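Local coordinates for DNA endonuclease I-CeuI (Chlamydomonas eugametos, PDB 2EX5), which cuts DNA at a degenerate recognition sequence of 17-19 base pairs to drive intron homing, acting as a magnesium-dependent homodimer of the LAGLIDADG family, at residues C[31-36]-C[99-104]; C[56-61]-C[85-90]; C[63-68]-C[154-159]. The protein carries 1 engineered substitution. One frame throughout, in Å; residues are numbered along the deposited sequence.

Contact 1 (C[31-36]-C[99-104])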
loop_
_atom_site.group_PDB
_atom_site.type_symbol
_atom_site.label_atom_id
_atom_site.label_comp_id
_atom_site.label_asym_id
_atom_site.label_seq_id
_atom_site.Cartn_x
_atom_site.Cartn_y
_atom_site.Cartn_z
ATOM N N LYS C 31 27.136 7.261 4.707
ATOM C CA LYS C 31 27.081 8.617 4.233
ATOM C C LYS C 31 25.903 8.925 3.286
ATOM O O LYS C 31 25.338 9.997 3.348
ATOM C CB LYS C 31 28.418 8.961 3.572
ATOM C CG LYS C 31 28.489 10.250 2.810
ATOM C CD LYS C 31 28.322 11.539 3.617
ATOM C CE LYS C 31 28.653 12.716 2.628
ATOM N NZ LYS C 31 27.818 13.923 2.733
ATOM N N TYR C 32 25.541 7.971 2.392
ATOM C CA TYR C 32 24.280 8.025 1.587
ATOM C C TYR C 32 23.139 8.235 2.555
ATOM O O TYR C 32 22.411 9.144 2.450
ATOM C CB TYR C 32 24.145 6.626 0.900
ATOM C CG TYR C 32 23.052 6.526 -0.082
ATOM C CD1 TYR C 32 22.280 5.327 -0.195
ATOM C CD2 TYR C 32 22.773 7.638 -0.968
ATOM C CE1 TYR C 32 21.206 5.282 -1.138
ATOM C CE2 TYR C 32 21.682 7.584 -1.919
ATOM C CZ TYR C 32 20.933 6.403 -2.009
ATOM O OH TYR C 32 19.919 6.352 -2.943
ATOM N N LEU C 33 22.992 7.418 3.574
ATOM C CA LEU C 33 21.956 7.673 4.566
ATOM C C LEU C 33 21.915 9.122 5.181
ATOM O O LEU C 33 20.857 9.753 5.303
ATOM C CB LEU C 33 22.220 6.644 5.660
ATOM C CG LEU C 33 22.020 5.160 5.248
ATOM C CD1 LEU C 33 22.146 4.157 6.405
ATOM C CD2 LEU C 33 20.743 4.985 4.561
ATOM N N ILE C 34 23.078 9.653 5.546
ATOM C CA ILE C 34 23.243 10.983 6.097
ATOM C C ILE C 34 22.805 12.023 5.126
ATOM O O ILE C 34 22.088 12.917 5.474
ATOM C CB ILE C 34 24.765 11.285 6.392
ATOM C CG1 ILE C 34 25.220 10.654 7.713
ATOM C CG2 ILE C 34 25.080 12.893 6.475
ATOM C CD1 ILE C 34 26.852 10.459 7.768
ATOM N N ASP C 35 23.218 11.893 3.882
ATOM C CA ASP C 35 22.767 12.824 2.831
ATOM C C ASP C 35 21.243 12.813 2.608
ATOM O O ASP C 35 20.598 13.843 2.429
ATOM C CB ASP C 35 23.485 12.469 1.504
ATOM C CG ASP C 35 24.979 12.812 1.509
ATOM O OD1 ASP C 35 25.492 13.608 2.380
ATOM O OD2 ASP C 35 25.639 12.260 0.608
ATOM N N LEU C 36 20.658 11.626 2.632
ATOM C CA LEU C 36 19.189 11.521 2.451
ATOM C C LEU C 36 18.507 12.067 3.669
ATOM O O LEU C 36 17.521 12.804 3.547
ATOM C CB LEU C 36 18.731 10.051 2.183
ATOM C CG LEU C 36 19.269 9.536 0.833
ATOM C CD1 LEU C 36 19.379 7.999 0.936
ATOM C CD2 LEU C 36 18.476 9.999 -0.403
ATOM N N LEU C 99 13.603 3.980 6.325
ATOM C CA LEU C 99 13.572 2.765 7.162
ATOM C C LEU C 99 13.955 1.509 6.375
ATOM O O LEU C 99 14.866 0.787 6.809
ATOM C CB LEU C 99 12.208 2.594 7.815
ATOM C CG LEU C 99 11.859 1.985 9.158
ATOM C CD1 LEU C 99 10.558 1.165 8.998
ATOM C CD2 LEU C 99 13.052 1.203 9.924
ATOM N N ALA C 100 13.306 1.208 5.210
ATOM C CA ALA C 100 13.781 0.039 4.403
ATOM C C ALA C 100 15.291 0.011 4.114
ATOM O O ALA C 100 15.963 -1.019 4.280
ATOM C CB ALA C 100 13.017 -0.033 3.074
ATOM N N LEU C 101 15.817 1.138 3.621
ATOM C CA LEU C 101 17.278 1.332 3.340
ATOM C C LEU C 101 18.104 0.963 4.566
ATOM O O LEU C 101 19.051 0.141 4.556
ATOM C CB LEU C 101 17.443 2.808 3.009
ATOM C CG LEU C 101 18.203 3.346 1.793
ATOM C CD1 LEU C 101 17.971 2.532 0.466
ATOM C CD2 LEU C 101 17.954 4.827 1.608
ATOM N N GLU C 102 17.642 1.531 5.683
ATOM C CA GLU C 102 18.267 1.297 6.983
ATOM C C GLU C 102 18.192 -0.191 7.358
ATOM O O GLU C 102 19.214 -0.746 7.726
ATOM C CB GLU C 102 17.717 2.293 8.017
ATOM C CG GLU C 102 18.455 2.280 9.286
ATOM C CD GLU C 102 19.557 3.291 9.384
ATOM O OE1 GLU C 102 20.723 2.876 9.397
ATOM O OE2 GLU C 102 19.285 4.468 9.444
ATOM N N VAL C 103 17.041 -0.870 7.174
ATOM C CA VAL C 103 17.020 -2.318 7.419
ATOM C C VAL C 103 17.690 -3.214 6.404
ATOM O O VAL C 103 18.264 -4.254 6.799
ATOM C CB VAL C 103 15.617 -2.958 7.905
ATOM C CG1 VAL C 103 14.497 -2.084 7.728
ATOM C CG2 VAL C 103 15.402 -4.367 7.409
ATOM N N PHE C 104 17.623 -2.894 5.096
ATOM C CA PHE C 104 18.386 -3.771 4.228
ATOM C C PHE C 104 19.867 -3.449 4.197
ATOM O O PHE C 104 20.605 -4.251 3.703
ATOM C CB PHE C 104 17.806 -3.875 2.769
ATOM C CG PHE C 104 16.344 -4.237 2.705
ATOM C CD1 PHE C 104 15.409 -3.282 2.320
ATOM C CD2 PHE C 104 15.890 -5.509 3.040
ATOM C CE1 PHE C 104 14.042 -3.605 2.227
ATOM C CE2 PHE C 104 14.476 -5.846 2.942
ATOM C CZ PHE C 104 13.591 -4.862 2.491
#
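Leu33 and Glu102 bring the backbones of two helical segments nearest, CA to CA 7.8 Å, where 31-36 and 99-104 run almost antiparallel at 168° with their axes 11.2 Å apart. Side chains make the contact, Tyr32, Leu33 and Leu36 converging on the Leu101 methyl CD2. Leu36 reaches it closest, CD1 to Leu101 CD2 3.5 Å, the two side chains crossing at about a right angle. The same Leu36 CD1 lies over the centre of the Tyr32 ring, 3.6 Å above its plane, which joins methyl, ring and Leu101 in one apolar cluster. Leu33 slides past Leu101 in the opposite direction, and its branches divide the work: CD2 packs on Leu101, while CD1 rests 3.6 Å from Glu102 OE1. Glu102 bends at chi2 (94°), which brings its carboxylate over to that methyl; its charge is paired with Lys105. With an alanine here in place of Leu33, Leu101 would probably lose its contact with CD2, the carboxylate of Glu102 the methyl beside it, and a gap would be left between the helices. Helix 10-26 backs Tyr32 and Leu36, Tyr32 OH is hydrogen-bonded to the backbone N of Ile109, and Leu101 leans on Leu121 of strand 118-123.

Contact 2 (C[56-61]-C[85-90]). Engineered in segment 85-90: Arg89 (natural residue Gln). With nucleotides of chain B.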
loop_
_atom_site.group_PDB
_atom_site.type_symbol
_atom_site.label_atom_id
_atom_site.label_comp_id
_atom_site.label_asym_id
_atom_site.label_seq_id
_atom_site.Cartn_x
_atom_site.Cartn_y
_atom_site.Cartn_z
ATOM N N ALA C 56 7.333 -4.726 7.425
ATOM C CA ALA C 56 6.756 -5.918 6.802
ATOM C C ALA C 56 5.369 -5.608 6.271
ATOM O O ALA C 56 5.105 -5.879 5.113
ATOM C CB ALA C 56 6.737 -7.135 7.713
ATOM N N GLY C 57 4.529 -4.955 7.039
ATOM C CA GLY C 57 3.155 -4.621 6.618
ATOM C C GLY C 57 3.204 -3.626 5.492
ATOM O O GLY C 57 2.442 -3.669 4.502
ATOM N N PHE C 58 4.146 -2.710 5.573
ATOM C CA PHE C 58 4.230 -1.682 4.529
ATOM C C PHE C 58 4.566 -2.309 3.140
ATOM O O PHE C 58 4.079 -1.864 2.133
ATOM C CB PHE C 58 5.344 -0.758 4.945
ATOM C CG PHE C 58 5.548 0.357 4.032
ATOM C CD1 PHE C 58 4.667 1.404 4.024
ATOM C CD2 PHE C 58 6.636 0.389 3.182
ATOM C CE1 PHE C 58 4.885 2.448 3.218
ATOM C CE2 PHE C 58 6.806 1.425 2.322
ATOM C CZ PHE C 58 5.922 2.428 2.351
ATOM N N LEU C 59 5.493 -3.275 3.143
ATOM C CA LEU C 59 5.989 -3.903 1.975
ATOM C C LEU C 59 4.950 -4.837 1.343
ATOM O O LEU C 59 4.933 -4.988 0.087
ATOM C CB LEU C 59 7.223 -4.744 2.334
ATOM C CG LEU C 59 8.570 -4.134 2.767
ATOM C CD1 LEU C 59 9.608 -5.316 2.723
ATOM C CD2 LEU C 59 8.925 -2.980 1.848
ATOM N N GLU C 60 4.149 -5.494 2.189
ATOM C CA GLU C 60 2.976 -6.236 1.727
ATOM C C GLU C 60 2.077 -5.314 0.900
ATOM O O GLU C 60 1.536 -5.729 -0.070
ATOM C CB GLU C 60 2.220 -6.892 2.882
ATOM C CG GLU C 60 0.908 -7.536 2.594
ATOM C CD GLU C 60 1.050 -8.942 2.088
ATOM O OE1 GLU C 60 -0.047 -9.536 1.799
ATOM O OE2 GLU C 60 2.239 -9.415 1.941
ATOM N N GLY C 61 2.010 -4.047 1.324
ATOM C CA GLY C 61 1.307 -2.980 0.678
ATOM C C GLY C 61 1.930 -2.380 -0.563
ATOM O O GLY C 61 1.195 -2.171 -1.501
ATOM N N PHE C 85 13.560 -6.210 -6.768
ATOM C CA PHE C 85 12.662 -5.760 -5.685
ATOM C C PHE C 85 12.479 -4.251 -5.737
ATOM O O PHE C 85 13.456 -3.578 -5.881
ATOM C CB PHE C 85 13.345 -6.152 -4.410
ATOM C CG PHE C 85 12.749 -5.511 -3.160
ATOM C CD1 PHE C 85 13.362 -4.400 -2.555
ATOM C CD2 PHE C 85 11.629 -6.028 -2.602
ATOM C CE1 PHE C 85 12.785 -3.807 -1.404
ATOM C CE2 PHE C 85 11.043 -5.428 -1.474
ATOM C CZ PHE C 85 11.666 -4.325 -0.866
ATOM N N ASN C 86 11.293 -3.667 -5.540
ATOM C CA ASN C 86 11.256 -2.198 -5.462
ATOM C C ASN C 86 10.162 -1.847 -4.571
ATOM O O ASN C 86 9.279 -2.695 -4.363
ATOM C CB ASN C 86 11.062 -1.404 -6.806
ATOM C CG ASN C 86 9.731 -1.675 -7.534
ATOM O OD1 ASN C 86 9.752 -2.054 -8.669
ATOM N ND2 ASN C 86 8.604 -1.475 -6.903
ATOM N N VAL C 87 10.177 -0.579 -4.125
ATOM C CA VAL C 87 9.136 0.010 -3.250
ATOM C C VAL C 87 8.993 1.454 -3.607
ATOM O O VAL C 87 9.954 2.182 -3.516
ATOM C CB VAL C 87 9.528 -0.013 -1.736
ATOM C CG1 VAL C 87 8.158 -0.034 -0.749
ATOM C CG2 VAL C 87 10.294 -1.177 -1.491
ATOM N N THR C 88 7.751 1.888 -3.779
ATOM C CA THR C 88 7.356 3.127 -4.355
ATOM C C THR C 88 6.558 3.859 -3.319
ATOM O O THR C 88 5.828 3.289 -2.523
ATOM C CB THR C 88 6.502 2.841 -5.599
ATOM O OG1 THR C 88 7.270 1.927 -6.383
ATOM C CG2 THR C 88 6.142 4.104 -6.382
ATOM N N ARG C 89 6.825 5.155 -3.241
ATOM C CA ARG C 89 6.083 5.989 -2.292
ATOM C C ARG C 89 6.272 7.430 -2.707
ATOM O O ARG C 89 7.343 7.822 -3.055
ATOM C CB ARG C 89 6.667 5.765 -0.902
ATOM C CG ARG C 89 5.905 6.239 0.312
ATOM C CD ARG C 89 4.422 5.767 0.566
ATOM N NE ARG C 89 3.920 6.561 1.679
ATOM C CZ ARG C 89 3.209 7.708 1.597
ATOM N NH1 ARG C 89 2.751 8.151 0.449
ATOM N NH2 ARG C 89 2.865 8.380 2.719
ATOM N N HIS C 90 5.219 8.209 -2.654
ATOM C CA HIS C 90 5.335 9.646 -2.743
ATOM C C HIS C 90 6.368 10.161 -1.744
ATOM O O HIS C 90 6.460 9.675 -0.585
ATOM C CB HIS C 90 3.972 10.233 -2.449
ATOM C CG HIS C 90 3.925 11.723 -2.518
ATOM N ND1 HIS C 90 3.317 12.407 -3.552
ATOM C CD2 HIS C 90 4.458 12.668 -1.710
ATOM C CE1 HIS C 90 3.403 13.705 -3.337
ATOM N NE2 HIS C 90 4.104 13.885 -2.234
ATOM P P DG B 15 1.804 6.365 -2.947
ATOM O OP1 DG B 15 0.908 5.473 -2.100
ATOM O OP2 DG B 15 2.661 7.388 -2.297
ATOM O "O5'" DG B 15 2.775 5.216 -3.549
ATOM C "C5'" DG B 15 2.707 4.399 -4.676
ATOM C "C4'" DG B 15 1.532 3.468 -4.807
ATOM O "O4'" DG B 15 1.209 3.960 -6.105
ATOM C "C3'" DG B 15 1.898 1.969 -4.917
ATOM O "O3'" DG B 15 0.682 1.327 -4.710
ATOM C "C2'" DG B 15 2.490 1.916 -6.275
ATOM C "C1'" DG B 15 1.559 2.926 -6.961
ATOM N N9 DG B 15 1.980 3.559 -8.190
ATOM C C8 DG B 15 2.821 4.647 -8.328
ATOM N N7 DG B 15 3.024 4.991 -9.548
ATOM C C5 DG B 15 2.209 4.080 -10.273
ATOM C C6 DG B 15 2.008 4.005 -11.629
ATOM O O6 DG B 15 2.506 4.783 -12.399
ATOM N N1 DG B 15 1.155 3.017 -12.098
ATOM C C2 DG B 15 0.549 2.161 -11.232
ATOM N N2 DG B 15 -0.272 1.312 -11.833
ATOM N N3 DG B 15 0.682 2.193 -9.881
ATOM C C4 DG B 15 1.550 3.192 -9.476
ATOM P P DG B 16 0.438 -0.282 -4.835
ATOM O OP1 DG B 16 -0.114 -0.589 -6.152
ATOM O OP2 DG B 16 -0.398 -0.647 -3.664
ATOM O "O5'" DG B 16 1.973 -0.785 -4.685
ATOM C "C5'" DG B 16 2.606 -1.986 -5.039
ATOM C "C4'" DG B 16 2.325 -2.359 -6.537
ATOM O "O4'" DG B 16 2.400 -1.352 -7.602
ATOM C "C3'" DG B 16 3.219 -3.404 -7.048
ATOM O "O3'" DG B 16 2.191 -4.427 -7.517
ATOM C "C2'" DG B 16 4.106 -2.668 -8.065
ATOM C "C1'" DG B 16 3.132 -1.720 -8.736
ATOM N N9 DG B 16 3.786 -0.504 -9.364
ATOM C C8 DG B 16 4.691 0.365 -8.767
ATOM N N7 DG B 16 5.171 1.276 -9.543
ATOM C C5 DG B 16 4.516 1.045 -10.753
ATOM C C6 DG B 16 4.562 1.755 -11.973
ATOM O O6 DG B 16 5.303 2.752 -12.165
ATOM N N1 DG B 16 3.770 1.195 -13.025
ATOM C C2 DG B 16 3.007 0.040 -12.806
ATOM N N2 DG B 16 2.197 -0.510 -13.731
ATOM N N3 DG B 16 2.917 -0.519 -11.639
ATOM C C4 DG B 16 3.691 -0.012 -10.664
#
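Apolar packing carries the crossing of Phe58 and Leu59 over Val87, where helix 56-61 lies at 91° to strand 85-90 with the axes 9.2 Å apart. Val87 CG1 is the shared point: it sits 3.7 Å from Phe58 CE2 and also touches Leu59 CD2, which meets CG2 of the same valine equally closely. Leu59 CD2 then reaches on to the rim of the Phe85 ring, 4.1 Å from CZ and near the ring plane. Phe58, with CG anti to the backbone N, extends toward the strand, and the edge of its ring at CZ faces Arg89 CD.

Polar contacts lie on the DNA side. The guanidinium of Arg89, an engineered residue that replaces glutamine, is tilted about 50° against the Phe58 ring, and its NH1 bonds to OP2 of DG15 of chain B (2.9 Å), with the oxygen in the guanidinium plane. The backbone N of His90 grips the same OP2 at 2.7 Å and nearly straight, 169°, so one phosphate oxygen takes two donors.

Gly61, a magnesium ligand, lies near the C-terminal end of helix 49-62. Strand 118-123 pairs with 85-90 through Val87 and Leu121, while Val96 and Phe104 of helix 94-104 and Phe136 of helix 126-141 close round Phe58 and Leu59. Beyond the helix, Phe54 of the second subunit packs on Ala56, as expected of the LAGLIDADG helix at the dimer interface.

Contact 3 (C[63-68]-C[154-159]). With nucleotides of chain B.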
loop_
_atom_site.group_PDB
_atom_site.type_symbol
_atom_site.label_atom_id
_atom_site.label_comp_id
_atom_site.label_asym_id
_atom_site.label_seq_id
_atom_site.Cartn_x
_atom_site.Cartn_y
_atom_site.Cartn_z
ATOM N N ALA C 63 5.468 -2.799 -1.948
ATOM C CA ALA C 63 6.706 -3.388 -2.500
ATOM C C ALA C 63 6.306 -4.401 -3.574
ATOM O O ALA C 63 5.158 -4.833 -3.656
ATOM C CB ALA C 63 7.454 -4.104 -1.381
ATOM N N SER C 64 7.267 -4.799 -4.394
ATOM C CA SER C 64 6.986 -5.610 -5.504
ATOM C C SER C 64 8.215 -6.386 -5.677
ATOM O O SER C 64 9.283 -5.827 -5.680
ATOM C CB SER C 64 6.737 -4.766 -6.737
ATOM O OG SER C 64 6.596 -5.681 -7.812
ATOM N N LEU C 65 8.068 -7.701 -5.792
ATOM C CA LEU C 65 9.121 -8.558 -6.219
ATOM C C LEU C 65 8.774 -8.996 -7.629
ATOM O O LEU C 65 7.726 -9.696 -7.849
ATOM C CB LEU C 65 9.158 -9.819 -5.289
ATOM C CG LEU C 65 9.725 -9.611 -3.862
ATOM C CD1 LEU C 65 9.300 -10.797 -2.992
ATOM C CD2 LEU C 65 11.218 -9.503 -3.874
ATOM N N ASN C 66 9.628 -8.678 -8.614
ATOM C CA ASN C 66 9.146 -8.937 -9.972
ATOM C C ASN C 66 10.221 -9.485 -10.874
ATOM O O ASN C 66 11.412 -9.420 -10.541
ATOM C CB ASN C 66 8.429 -7.705 -10.514
ATOM C CG ASN C 66 9.358 -6.459 -10.547
ATOM O OD1 ASN C 66 9.123 -5.468 -9.798
ATOM N ND2 ASN C 66 10.350 -6.505 -11.422
ATOM N N ILE C 67 9.828 -10.105 -11.970
ATOM C CA ILE C 67 10.766 -10.727 -12.852
ATOM C C ILE C 67 10.421 -10.291 -14.217
ATOM O O ILE C 67 9.274 -10.510 -14.733
ATOM C CB ILE C 67 10.707 -12.360 -12.733
ATOM C CG1 ILE C 67 11.192 -12.838 -11.337
ATOM C CG2 ILE C 67 11.619 -13.051 -13.875
ATOM C CD1 ILE C 67 10.617 -14.156 -10.927
ATOM N N SER C 68 11.403 -9.712 -14.869
ATOM C CA SER C 68 11.234 -9.276 -16.216
ATOM C C SER C 68 11.987 -10.138 -17.254
ATOM O O SER C 68 13.070 -10.670 -16.961
ATOM C CB SER C 68 11.595 -7.805 -16.237
ATOM O OG SER C 68 11.749 -7.467 -17.587
ATOM N N ALA C 154 8.298 -17.458 -2.764
ATOM C CA ALA C 154 8.970 -18.756 -2.881
ATOM C C ALA C 154 9.522 -18.844 -4.297
ATOM O O ALA C 154 10.611 -19.327 -4.583
ATOM C CB ALA C 154 7.940 -19.939 -2.623
ATOM N N ASN C 155 8.731 -18.406 -5.223
ATOM C CA ASN C 155 9.153 -18.443 -6.638
ATOM C C ASN C 155 10.308 -17.495 -6.991
ATOM O O ASN C 155 11.169 -17.876 -7.782
ATOM C CB ASN C 155 7.949 -17.944 -7.461
ATOM C CG ASN C 155 7.024 -19.052 -7.816
ATOM O OD1 ASN C 155 5.835 -18.829 -8.047
ATOM N ND2 ASN C 155 7.540 -20.233 -7.828
ATOM N N PHE C 156 10.297 -16.261 -6.460
ATOM C CA PHE C 156 11.478 -15.400 -6.526
ATOM C C PHE C 156 12.709 -16.098 -6.044
ATOM O O PHE C 156 13.791 -16.141 -6.694
ATOM C CB PHE C 156 11.207 -14.114 -5.662
ATOM C CG PHE C 156 11.955 -12.902 -6.121
ATOM C CD1 PHE C 156 13.193 -12.560 -5.572
ATOM C CD2 PHE C 156 11.442 -12.113 -7.098
ATOM C CE1 PHE C 156 13.840 -11.410 -5.953
ATOM C CE2 PHE C 156 12.108 -10.961 -7.502
ATOM C CZ PHE C 156 13.250 -10.605 -6.941
ATOM N N LYS C 157 12.592 -16.656 -4.858
ATOM C CA LYS C 157 13.726 -17.381 -4.233
ATOM C C LYS C 157 14.166 -18.577 -5.094
ATOM O O LYS C 157 15.389 -18.885 -5.180
ATOM C CB LYS C 157 13.349 -17.826 -2.808
ATOM C CG LYS C 157 14.481 -18.576 -2.039
ATOM C CD LYS C 157 13.875 -19.142 -0.710
ATOM C CE LYS C 157 14.957 -19.591 0.313
ATOM N NZ LYS C 157 14.358 -19.889 1.785
ATOM N N ALA C 158 13.199 -19.257 -5.736
ATOM C CA ALA C 158 13.526 -20.458 -6.593
ATOM C C ALA C 158 14.356 -20.014 -7.773
ATOM O O ALA C 158 15.306 -20.660 -8.130
ATOM C CB ALA C 158 12.204 -21.140 -7.086
ATOM N N LEU C 159 14.048 -18.857 -8.326
ATOM C CA LEU C 159 14.797 -18.270 -9.471
ATOM C C LEU C 159 16.159 -17.894 -9.107
ATOM O O LEU C 159 17.074 -18.143 -9.848
ATOM C CB LEU C 159 14.203 -16.952 -9.961
ATOM C CG LEU C 159 13.216 -17.012 -11.093
ATOM C CD1 LEU C 159 13.692 -17.945 -12.272
ATOM C CD2 LEU C 159 11.948 -17.363 -10.476
ATOM P P DA B 17 2.783 -5.763 -7.935
ATOM O OP1 DA B 17 1.623 -6.665 -7.970
ATOM O OP2 DA B 17 3.994 -6.104 -7.124
ATOM O "O5'" DA B 17 3.408 -5.539 -9.410
ATOM C "C5'" DA B 17 2.505 -5.268 -10.586
ATOM C "C4'" DA B 17 3.368 -5.207 -11.846
ATOM O "O4'" DA B 17 4.053 -3.904 -11.774
ATOM C "C3'" DA B 17 4.481 -6.214 -11.870
ATOM O "O3'" DA B 17 4.430 -6.831 -13.125
ATOM C "C2'" DA B 17 5.770 -5.315 -11.692
ATOM C "C1'" DA B 17 5.336 -3.985 -12.261
ATOM N N9 DA B 17 6.164 -2.770 -11.983
ATOM C C8 DA B 17 6.950 -2.434 -10.860
ATOM N N7 DA B 17 7.541 -1.282 -10.978
ATOM C C5 DA B 17 7.186 -0.820 -12.272
ATOM C C6 DA B 17 7.500 0.336 -13.053
ATOM N N6 DA B 17 8.318 1.335 -12.698
ATOM N N1 DA B 17 6.934 0.451 -14.287
ATOM C C2 DA B 17 6.113 -0.535 -14.741
ATOM N N3 DA B 17 5.701 -1.661 -14.098
ATOM C C4 DA B 17 6.308 -1.738 -12.868
ATOM P P DC B 19 8.419 -7.068 -19.363
ATOM O OP1 DC B 19 7.477 -7.636 -20.376
ATOM O OP2 DC B 19 9.379 -8.116 -18.832
ATOM O "O5'" DC B 19 9.164 -5.821 -19.930
ATOM C "C5'" DC B 19 8.422 -4.701 -20.356
ATOM C "C4'" DC B 19 9.401 -3.802 -21.117
ATOM O "O4'" DC B 19 10.066 -2.957 -20.135
ATOM C "C3'" DC B 19 10.528 -4.527 -21.820
ATOM O "O3'" DC B 19 10.537 -3.914 -23.128
ATOM C "C2'" DC B 19 11.798 -4.238 -20.963
ATOM C "C1'" DC B 19 11.455 -2.926 -20.229
ATOM N N1 DC B 19 11.932 -2.800 -18.751
ATOM C C2 DC B 19 12.681 -1.706 -18.402
ATOM O O2 DC B 19 12.998 -0.888 -19.303
ATOM N N3 DC B 19 13.141 -1.603 -17.114
ATOM C C4 DC B 19 12.897 -2.500 -16.181
ATOM N N4 DC B 19 13.383 -2.251 -14.945
ATOM C C5 DC B 19 12.112 -3.630 -16.508
ATOM C C6 DC B 19 11.681 -3.735 -17.783
ATOM P P DC B 18 5.239 -8.132 -13.550
ATOM O OP1 DC B 18 4.560 -8.681 -14.733
ATOM O OP2 DC B 18 5.310 -8.948 -12.333
ATOM O "O5'" DC B 18 6.783 -7.847 -13.815
ATOM C "C5'" DC B 18 7.555 -7.591 -15.041
ATOM C "C4'" DC B 18 7.086 -6.363 -15.827
ATOM O "O4'" DC B 18 7.154 -5.192 -14.991
ATOM C "C3'" DC B 18 7.952 -5.979 -17.020
ATOM O "O3'" DC B 18 7.450 -6.671 -18.162
ATOM C "C2'" DC B 18 7.853 -4.440 -17.169
ATOM C "C1'" DC B 18 7.629 -4.071 -15.717
ATOM N N1 DC B 18 8.742 -3.391 -14.840
ATOM C C2 DC B 18 9.115 -2.123 -15.236
ATOM O O2 DC B 18 8.585 -1.799 -16.279
ATOM N N3 DC B 18 10.024 -1.353 -14.520
ATOM C C4 DC B 18 10.498 -1.868 -13.390
ATOM N N4 DC B 18 11.382 -1.097 -12.749
ATOM C C5 DC B 18 10.155 -3.185 -12.939
ATOM C C6 DC B 18 9.272 -3.944 -13.691
#
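Phe156 lays its ring across Leu65, the two side chains meeting at about a right angle where strand 63-68 passes helix 154-159 at 45°, axes 9.2 Å apart. Leu65 has CG anti to its carbonyl carbon (chi1 -74°), and together with chi2 near anti this brings CD2 over the ring: the methyl stands 3.8 Å from the Phe156 ring centroid, 8° off the normal, a well-centred CH-pi contact. Its CB meets the ring at CD2. Phe156 points toward the strand, and its CE2 edge comes 3.5 Å from Asn66 O, the carbonyl oxygen lying near the ring plane.

Further along both segments, Ile67 and Leu159 reach toward each other tip to tip, Ile67 CD1 meeting the end of Leu159, whose exact placement is uncertain. Leu159 also rests on Ile178 and Ile181 of helix 171-185.

The other side of the strand faces DNA. Ser64, its OG anti to the backbone N, donates to OP2 of DA17 of chain B at 2.7 Å. Ser68 OG donates to OP2 of DC19 of chain B at 2.8 Å. Between them Asn66 packs its amide against DA17 and DC18.

The chemistry thus divides by face: Leu65 and Ile67 join the buried helix layer, whereas Ser64, Asn66 and Ser68 meet the bound strand, two of them through phosphate oxygens, a mode of binding that by itself reads no base.

Contacts 2 and 3 illustrate how a DNA-binding sheet is backed by helices on its inner side, and contact 1 is a helix pair behind them. Contacts 2 and 3, centres 14 Å apart, rest on neighbouring antiparallel strands: Asn86 O and Ser64 N stand 2.9 Å apart, a probable hydrogen bond, and Phe85 CD2 packs on Leu65 CD2 at 3.7 Å. Contact 1 joins contact 2 through Phe104, whose CE1 is 3.8 Å from Phe85 CE1, but does not touch contact 3, about 7 Å away at the nearest atoms. Only contact 2 holds a magnesium ligand, Gly61; its Arg89 side chain lies about 7 Å from a bound calcium ion, and that of Asn66 in contact 3 about 9 Å from a bound calcium ion.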